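Alpha-fucosidase GH29 (PDB 4PSR) hydrolyses alpha-L-fucosides as a family 29 glycoside hydrolase, probably releasing alpha-1,6-linked fucose from the core N-acetylglucosamine of glycoprotein glycans. Local coordinates at residues V448-V461 with L471-L483. Numbering follows the deposited sequence.
Sequences VELLGDKAGDYVKV and LDITLPSQPAESL
L450 carries the middle of this contact, its CD2 lying 3.7 Å from P479 CD and 3.9 Å from P476 CG. With CG anti to the backbone N (chi1 -169°), the leucine reaches out to P479, while the P476 ring runs at a slant to it. P476 is held by three side chains: L450 CD2 at CG, V459 CG1 at CB and CG, and V461 CG2 at CD (3.8 Å). Of the apolar side-chain pairs the closest is V461 CG1 with I473 CG2, 3.5 Å apart, the two side chains crossing at about a right angle; V461 CG1 also lies 3.3 Å from T474 O. These contacts join the hairpin of strands 445-451 and 458-460, at the edge of one antiparallel sheet of the C-terminal beta domain, to strand 471-474 of another and its proline-containing continuation.

At D453 and A480, and at V459 over P476, the contact lies open to solvent, though the D453 end is still closely packed. A480 N donates to D453 OD1 (2.9 Å, N-H...O angle 169°); the bond is nearly straight, yet the donor stands 46° out of the carboxylate plane. Beside it, R368 of helix 353-369 binds both G452 O and A480 O, tying this end to the barrel domain.

With no backbone-to-backbone hydrogen bond between the two segments, the join rests on apolar side-chain contacts, and one backbone N-H held by a carboxylate ties down the exposed end.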
ATOM      1  N   VAL A 448      29.988   1.622  11.622  1.00 15.80           N
ATOM      2  CA  VAL A 448      29.190   2.419  10.704  1.00 15.91           C
ATOM      3  C   VAL A 448      29.754   2.102   9.324  1.00 18.62           C
ATOM      4  O   VAL A 448      30.952   2.264   9.085  1.00 19.12           O
ATOM      5  CB  VAL A 448      29.330   3.932  11.007  1.00 16.62           C
ATOM      6  CG1 VAL A 448      28.523   4.764   9.993  1.00 16.92           C
ATOM      7  CG2 VAL A 448      28.943   4.243  12.454  1.00 18.90           C
ATOM      8  N   GLU A 449      28.913   1.647   8.404  1.00 15.55           N
ATOM      9  CA  GLU A 449      29.349   1.176   7.101  1.00 18.46           C
ATOM     10  C   GLU A 449      28.428   1.729   6.025  1.00 18.66           C
ATOM     11  O   GLU A 449      27.219   1.852   6.232  1.00 16.80           O
ATOM     12  CB  GLU A 449      29.288  -0.345   7.023  1.00 17.51           C
ATOM     13  CG  GLU A 449      30.076  -1.072   8.112  1.00 23.07           C
ATOM     14  CD  GLU A 449      29.797  -2.558   8.102  1.00 22.98           C
ATOM     15  OE1 GLU A 449      28.679  -2.976   8.495  1.00 20.35           O
ATOM     16  OE2 GLU A 449      30.699  -3.314   7.692  1.00 23.66           O
ATOM     17  N   LEU A 450      28.997   2.071   4.888  1.00 15.06           N
ATOM     18  CA  LEU A 450      28.241   2.430   3.690  1.00 12.61           C
ATOM     19  C   LEU A 450      28.052   1.225   2.793  1.00 16.28           C
ATOM     20  O   LEU A 450      29.020   0.542   2.420  1.00 15.88           O
ATOM     21  CB  LEU A 450      28.962   3.521   2.899  1.00 15.48           C
ATOM     22  CG  LEU A 450      28.180   4.182   1.757  1.00 17.36           C
ATOM     23  CD1 LEU A 450      26.990   4.976   2.291  1.00 18.32           C
ATOM     24  CD2 LEU A 450      29.079   5.107   0.932  1.00 22.02           C
ATOM     25  N   LEU A 451      26.815   0.925   2.409  1.00 13.44           N
ATOM     26  CA  LEU A 451      26.560  -0.173   1.503  1.00 13.93           C
ATOM     27  C   LEU A 451      27.132   0.178   0.138  1.00 13.59           C
ATOM     28  O   LEU A 451      26.982   1.297  -0.339  1.00 14.32           O
ATOM     29  CB  LEU A 451      25.059  -0.469   1.412  1.00 13.46           C
ATOM     30  CG  LEU A 451      24.544  -1.462   2.439  1.00 17.51           C
ATOM     31  CD1 LEU A 451      24.679  -0.907   3.830  1.00 17.79           C
ATOM     32  CD2 LEU A 451      23.104  -1.814   2.127  1.00 14.48           C
ATOM     33  N   GLY A 452      27.834  -0.784  -0.455  1.00 13.72           N
ATOM     34  CA  GLY A 452      28.600  -0.552  -1.662  1.00 13.76           C
ATOM     35  C   GLY A 452      27.911  -0.881  -2.969  1.00 17.29           C
ATOM     36  O   GLY A 452      26.689  -0.861  -3.060  1.00 14.78           O
ATOM     37  N   ASP A 453      28.692  -1.202  -3.999  1.00 13.77           N
ATOM     38  CA  ASP A 453      28.193  -1.272  -5.357  1.00 13.69           C
ATOM     39  C   ASP A 453      27.314  -2.464  -5.603  1.00 16.61           C
ATOM     40  O   ASP A 453      26.435  -2.418  -6.459  1.00 19.48           O
ATOM     41  CB  ASP A 453      29.363  -1.337  -6.357  1.00 14.28           C
ATOM     42  CG  ASP A 453      30.153  -0.061  -6.438  1.00 16.02           C
ATOM     43  OD1 ASP A 453      29.904   0.893  -5.673  1.00 16.07           O
ATOM     44  OD2 ASP A 453      31.101  -0.024  -7.272  1.00 16.64           O
ATOM     45  N   LYS A 454      27.574  -3.558  -4.891  1.00 15.25           N
ATOM     46  CA  LYS A 454      26.750  -4.753  -4.998  1.00 15.82           C
ATOM     47  C   LYS A 454      26.412  -5.241  -3.587  1.00 16.07           C
ATOM     48  O   LYS A 454      27.167  -5.032  -2.648  1.00 15.49           O
ATOM     49  CB  LYS A 454      27.391  -5.851  -5.862  1.00 20.60           C
ATOM     50  CG  LYS A 454      28.430  -6.707  -5.211  1.00 30.12           C
ATOM     51  CD  LYS A 454      28.657  -7.995  -6.024  1.00 25.02           C
ATOM     52  CE  LYS A 454      29.766  -8.820  -5.389  1.00 30.73           C
ATOM     53  NZ  LYS A 454      29.566 -10.278  -5.530  1.00 40.46           N
ATOM     54  N   ALA A 455      25.241  -5.847  -3.453  1.00 14.22           N
ATOM     55  CA  ALA A 455      24.807  -6.395  -2.177  1.00 15.38           C
ATOM     56  C   ALA A 455      25.878  -7.263  -1.539  1.00 14.27           C
ATOM     57  O   ALA A 455      26.409  -8.193  -2.187  1.00 16.98           O
ATOM     58  CB  ALA A 455      23.496  -7.189  -2.376  1.00 15.50           C
ATOM     59  N   GLY A 456      26.169  -6.962  -0.281  1.00 13.65           N
ATOM     60  CA  GLY A 456      27.191  -7.677   0.474  1.00 14.70           C
ATOM     61  C   GLY A 456      28.506  -6.918   0.564  1.00 17.51           C
ATOM     62  O   GLY A 456      29.410  -7.331   1.307  1.00 19.40           O
ATOM     63  N   ASP A 457      28.631  -5.818  -0.181  1.00 14.16           N
ATOM     64  CA  ASP A 457      29.795  -4.944  -0.087  1.00 14.22           C
ATOM     65  C   ASP A 457      29.538  -3.884   0.939  1.00 17.79           C
ATOM     66  O   ASP A 457      28.467  -3.247   0.924  1.00 15.56           O
ATOM     67  CB  ASP A 457      30.040  -4.204  -1.394  1.00 19.53           C
ATOM     68  CG  ASP A 457      30.529  -5.084  -2.515  1.00 19.67           C
ATOM     69  OD1 ASP A 457      30.844  -6.287  -2.325  1.00 18.99           O
ATOM     70  OD2 ASP A 457      30.591  -4.506  -3.637  1.00 21.24           O
ATOM     71  N   TYR A 458      30.508  -3.664   1.818  1.00 18.88           N
ATOM     72  CA  TYR A 458      30.458  -2.625   2.833  1.00 18.47           C
ATOM     73  C   TYR A 458      31.752  -1.863   2.861  1.00 31.46           C
ATOM     74  O   TYR A 458      32.827  -2.453   2.924  1.00 25.81           O
ATOM     75  CB  TYR A 458      30.218  -3.197   4.207  1.00 26.22           C
ATOM     76  CG  TYR A 458      28.993  -4.035   4.264  1.00 19.55           C
ATOM     77  CD1 TYR A 458      27.721  -3.453   4.318  1.00 20.48           C
ATOM     78  CD2 TYR A 458      29.075  -5.414   4.263  1.00 27.12           C
ATOM     79  CE1 TYR A 458      26.596  -4.236   4.381  1.00 17.07           C
ATOM     80  CE2 TYR A 458      27.949  -6.194   4.322  1.00 28.89           C
ATOM     81  CZ  TYR A 458      26.709  -5.598   4.379  1.00 24.43           C
ATOM     82  OH  TYR A 458      25.602  -6.408   4.444  1.00 24.72           O
ATOM     83  N   VAL A 459      31.637  -0.546   2.831  1.00 19.66           N
ATOM     84  CA  VAL A 459      32.794   0.337   2.881  1.00 22.91           C
ATOM     85  C   VAL A 459      32.736   1.025   4.235  1.00 23.73           C
ATOM     86  O   VAL A 459      31.789   1.730   4.528  1.00 19.22           O
ATOM     87  CB  VAL A 459      32.783   1.337   1.719  1.00 22.46           C
ATOM     88  CG1 VAL A 459      34.002   2.252   1.778  1.00 24.54           C
ATOM     89  CG2 VAL A 459      32.744   0.600   0.379  1.00 35.89           C
ATOM     90  N   LYS A 460      33.723   0.771   5.093  1.00 25.40           N
ATOM     91  CA  LYS A 460      33.749   1.354   6.420  1.00 17.80           C
ATOM     92  C   LYS A 460      33.771   2.881   6.389  1.00 22.73           C
ATOM     93  O   LYS A 460      34.415   3.494   5.545  1.00 22.74           O
ATOM     94  CB  LYS A 460      34.949   0.825   7.237  1.00 34.68           C
ATOM     95  CG  LYS A 460      35.102   1.495   8.602  1.00 35.32           C
ATOM     96  CD  LYS A 460      36.145   0.818   9.471  1.00 48.37           C
ATOM     97  CE  LYS A 460      36.481   1.670  10.699  1.00 36.84           C
ATOM     98  NZ  LYS A 460      37.420   1.004  11.652  1.00 56.47           N
ATOM     99  N   VAL A 461      32.991   3.458   7.298  1.00 20.35           N
ATOM    100  CA  VAL A 461      32.996   4.871   7.633  1.00 30.35           C
ATOM    101  C   VAL A 461      33.878   5.034   8.873  1.00 36.96           C
ATOM    102  O   VAL A 461      33.608   4.444   9.925  1.00 32.26           O
ATOM    103  CB  VAL A 461      31.566   5.355   7.987  1.00 26.63           C
ATOM    104  CG1 VAL A 461      31.587   6.784   8.455  1.00 39.97           C
ATOM    105  CG2 VAL A 461      30.619   5.204   6.796  1.00 23.62           C
ATOM    106  N   LEU A 471      24.362  12.956  15.396  1.00 18.02           N
ATOM    107  CA  LEU A 471      25.499  12.131  15.014  1.00 17.31           C
ATOM    108  C   LEU A 471      25.943  12.564  13.622  1.00 18.13           C
ATOM    109  O   LEU A 471      25.223  12.376  12.632  1.00 17.16           O
ATOM    110  CB  LEU A 471      25.159  10.639  15.026  1.00 17.04           C
ATOM    111  CG  LEU A 471      26.141   9.643  14.410  1.00 19.56           C
ATOM    112  CD1 LEU A 471      27.531   9.752  15.056  1.00 21.70           C
ATOM    113  CD2 LEU A 471      25.652   8.193  14.509  1.00 20.33           C
ATOM    114  N   ASP A 472      27.140  13.145  13.552  1.00 17.87           N
ATOM    115  CA  ASP A 472      27.679  13.699  12.325  1.00 24.24           C
ATOM    116  C   ASP A 472      28.655  12.719  11.693  1.00 23.82           C
ATOM    117  O   ASP A 472      29.757  12.515  12.202  1.00 22.85           O
ATOM    118  CB  ASP A 472      28.361  15.040  12.633  1.00 22.20           C
ATOM    119  CG  ASP A 472      27.391  16.071  13.164  1.00 31.18           C
ATOM    120  OD1 ASP A 472      26.335  16.278  12.528  1.00 26.29           O
ATOM    121  OD2 ASP A 472      27.665  16.674  14.225  1.00 28.25           O
ATOM    122  N   ILE A 473      28.246  12.119  10.579  1.00 18.00           N
ATOM    123  CA  ILE A 473      28.970  11.046   9.918  1.00 21.39           C
ATOM    124  C   ILE A 473      29.656  11.561   8.646  1.00 22.86           C
ATOM    125  O   ILE A 473      29.005  12.097   7.750  1.00 19.42           O
ATOM    126  CB  ILE A 473      28.004   9.907   9.532  1.00 18.61           C
ATOM    127  CG1 ILE A 473      27.277   9.385  10.780  1.00 21.14           C
ATOM    128  CG2 ILE A 473      28.742   8.790   8.821  1.00 19.58           C
ATOM    129  CD1 ILE A 473      26.143   8.354  10.490  1.00 19.60           C
ATOM    130  N   THR A 474      30.969  11.369   8.559  1.00 21.34           N
ATOM    131  CA  THR A 474      31.730  11.722   7.359  1.00 18.72           C
ATOM    132  C   THR A 474      31.801  10.544   6.406  1.00 22.11           C
ATOM    133  O   THR A 474      32.287   9.471   6.754  1.00 20.74           O
ATOM    134  CB  THR A 474      33.148  12.148   7.738  1.00 23.51           C
ATOM    135  OG1 THR A 474      33.064  13.327   8.544  1.00 24.92           O
ATOM    136  CG2 THR A 474      33.978  12.450   6.500  1.00 24.67           C
ATOM    137  N   LEU A 475      31.312  10.734   5.190  1.00 21.86           N
ATOM    138  CA  LEU A 475      31.204   9.623   4.256  1.00 24.85           C
ATOM    139  C   LEU A 475      32.547   9.262   3.627  1.00 23.87           C
ATOM    140  O   LEU A 475      33.386  10.142   3.426  1.00 30.08           O
ATOM    141  CB  LEU A 475      30.200   9.965   3.154  1.00 20.95           C
ATOM    142  CG  LEU A 475      28.749  10.146   3.627  1.00 21.31           C
ATOM    143  CD1 LEU A 475      27.911  10.679   2.479  1.00 20.16           C
ATOM    144  CD2 LEU A 475      28.186   8.826   4.130  1.00 22.37           C
ATOM    145  N   PRO A 476      32.729   7.972   3.286  1.00 21.51           N
ATOM    146  CA  PRO A 476      33.873   7.551   2.467  1.00 22.42           C
ATOM    147  C   PRO A 476      33.637   7.944   1.020  1.00 26.18           C
ATOM    148  O   PRO A 476      32.682   8.676   0.704  1.00 23.38           O
ATOM    149  CB  PRO A 476      33.887   6.023   2.640  1.00 25.61           C
ATOM    150  CG  PRO A 476      32.423   5.663   2.854  1.00 24.99           C
ATOM    151  CD  PRO A 476      31.866   6.831   3.652  1.00 25.01           C
ATOM    152  N   SER A 477      34.506   7.470   0.140  1.00 29.32           N
ATOM    153  CA  SER A 477      34.390   7.753  -1.280  1.00 25.92           C
ATOM    154  C   SER A 477      33.054   7.249  -1.833  1.00 21.06           C
ATOM    155  O   SER A 477      32.617   6.128  -1.547  1.00 23.39           O
ATOM    156  CB  SER A 477      35.570   7.128  -2.034  1.00 43.32           C
ATOM    157  OG  SER A 477      35.368   7.163  -3.438  1.00 59.00           O
ATOM    158  N   GLN A 478      32.424   8.094  -2.629  1.00 19.78           N
ATOM    159  CA  GLN A 478      31.103   7.786  -3.171  1.00 22.02           C
ATOM    160  C   GLN A 478      31.177   6.486  -3.975  1.00 24.28           C
ATOM    161  O   GLN A 478      32.086   6.316  -4.803  1.00 22.33           O
ATOM    162  CB  GLN A 478      30.595   8.945  -4.046  1.00 18.95           C
ATOM    163  CG  GLN A 478      29.183   8.751  -4.611  1.00 17.93           C
ATOM    164  CD  GLN A 478      28.691   9.918  -5.422  1.00 21.64           C
ATOM    165  OE1 GLN A 478      29.396  10.910  -5.604  1.00 26.65           O
ATOM    166  NE2 GLN A 478      27.475   9.808  -5.930  1.00 21.58           N
ATOM    167  N   PRO A 479      30.257   5.545  -3.719  1.00 19.79           N
ATOM    168  CA  PRO A 479      30.167   4.326  -4.514  1.00 17.65           C
ATOM    169  C   PRO A 479      29.505   4.619  -5.849  1.00 17.89           C
ATOM    170  O   PRO A 479      29.237   5.780  -6.168  1.00 18.23           O
ATOM    171  CB  PRO A 479      29.299   3.418  -3.642  1.00 17.54           C
ATOM    172  CG  PRO A 479      28.367   4.361  -2.990  1.00 18.81           C
ATOM    173  CD  PRO A 479      29.174   5.615  -2.717  1.00 20.87           C
ATOM    174  N   ALA A 480      29.255   3.584  -6.637  1.00 16.87           N
ATOM    175  CA  ALA A 480      28.510   3.744  -7.879  1.00 15.95           C
ATOM    176  C   ALA A 480      27.213   4.540  -7.624  1.00 16.78           C
ATOM    177  O   ALA A 480      26.584   4.417  -6.553  1.00 16.97           O
ATOM    178  CB  ALA A 480      28.208   2.391  -8.503  1.00 19.52           C
ATOM    179  N   GLU A 481      26.832   5.374  -8.588  1.00 15.77           N
ATOM    180  CA  GLU A 481      25.704   6.275  -8.409  1.00 16.88           C
ATOM    181  C   GLU A 481      24.447   5.466  -8.137  1.00 14.21           C
ATOM    182  O   GLU A 481      24.253   4.389  -8.683  1.00 15.12           O
ATOM    183  CB  GLU A 481      25.523   7.152  -9.653  1.00 18.61           C
ATOM    184  CG  GLU A 481      24.385   8.175  -9.540  1.00 26.36           C
ATOM    185  CD  GLU A 481      24.303   9.116 -10.729  1.00 74.72           C
ATOM    186  OE1 GLU A 481      24.061   8.634 -11.856  1.00 73.64           O
ATOM    187  OE2 GLU A 481      24.476  10.339 -10.531  1.00 88.01           O
ATOM    188  N   SER A 482      23.588   6.023  -7.289  1.00 15.68           N
ATOM    189  CA  SER A 482      22.296   5.415  -7.007  1.00 15.42           C
ATOM    190  C   SER A 482      21.284   6.479  -6.568  1.00 12.95           C
ATOM    191  O   SER A 482      21.632   7.621  -6.250  1.00 14.70           O
ATOM    192  CB  SER A 482      22.425   4.292  -5.972  1.00 17.26           C
ATOM    193  OG  SER A 482      23.089   4.706  -4.814  1.00 17.98           O
ATOM    194  N   LEU A 483      20.027   6.062  -6.525  1.00 13.71           N
ATOM    195  CA  LEU A 483      18.905   6.988  -6.248  1.00 12.78           C
ATOM    196  C   LEU A 483      18.811   7.355  -4.773  1.00 13.13           C
ATOM    197  O   LEU A 483      18.210   8.373  -4.416  1.00 13.88           O
ATOM    198  CB  LEU A 483      17.594   6.382  -6.719  1.00 15.33           C
ATOM    199  CG  LEU A 483      17.452   6.240  -8.230  1.00 16.71           C
ATOM    200  CD1 LEU A 483      16.253   5.359  -8.549  1.00 15.73           C
ATOM    201  CD2 LEU A 483      17.373   7.607  -8.893  1.00 19.69           C
TER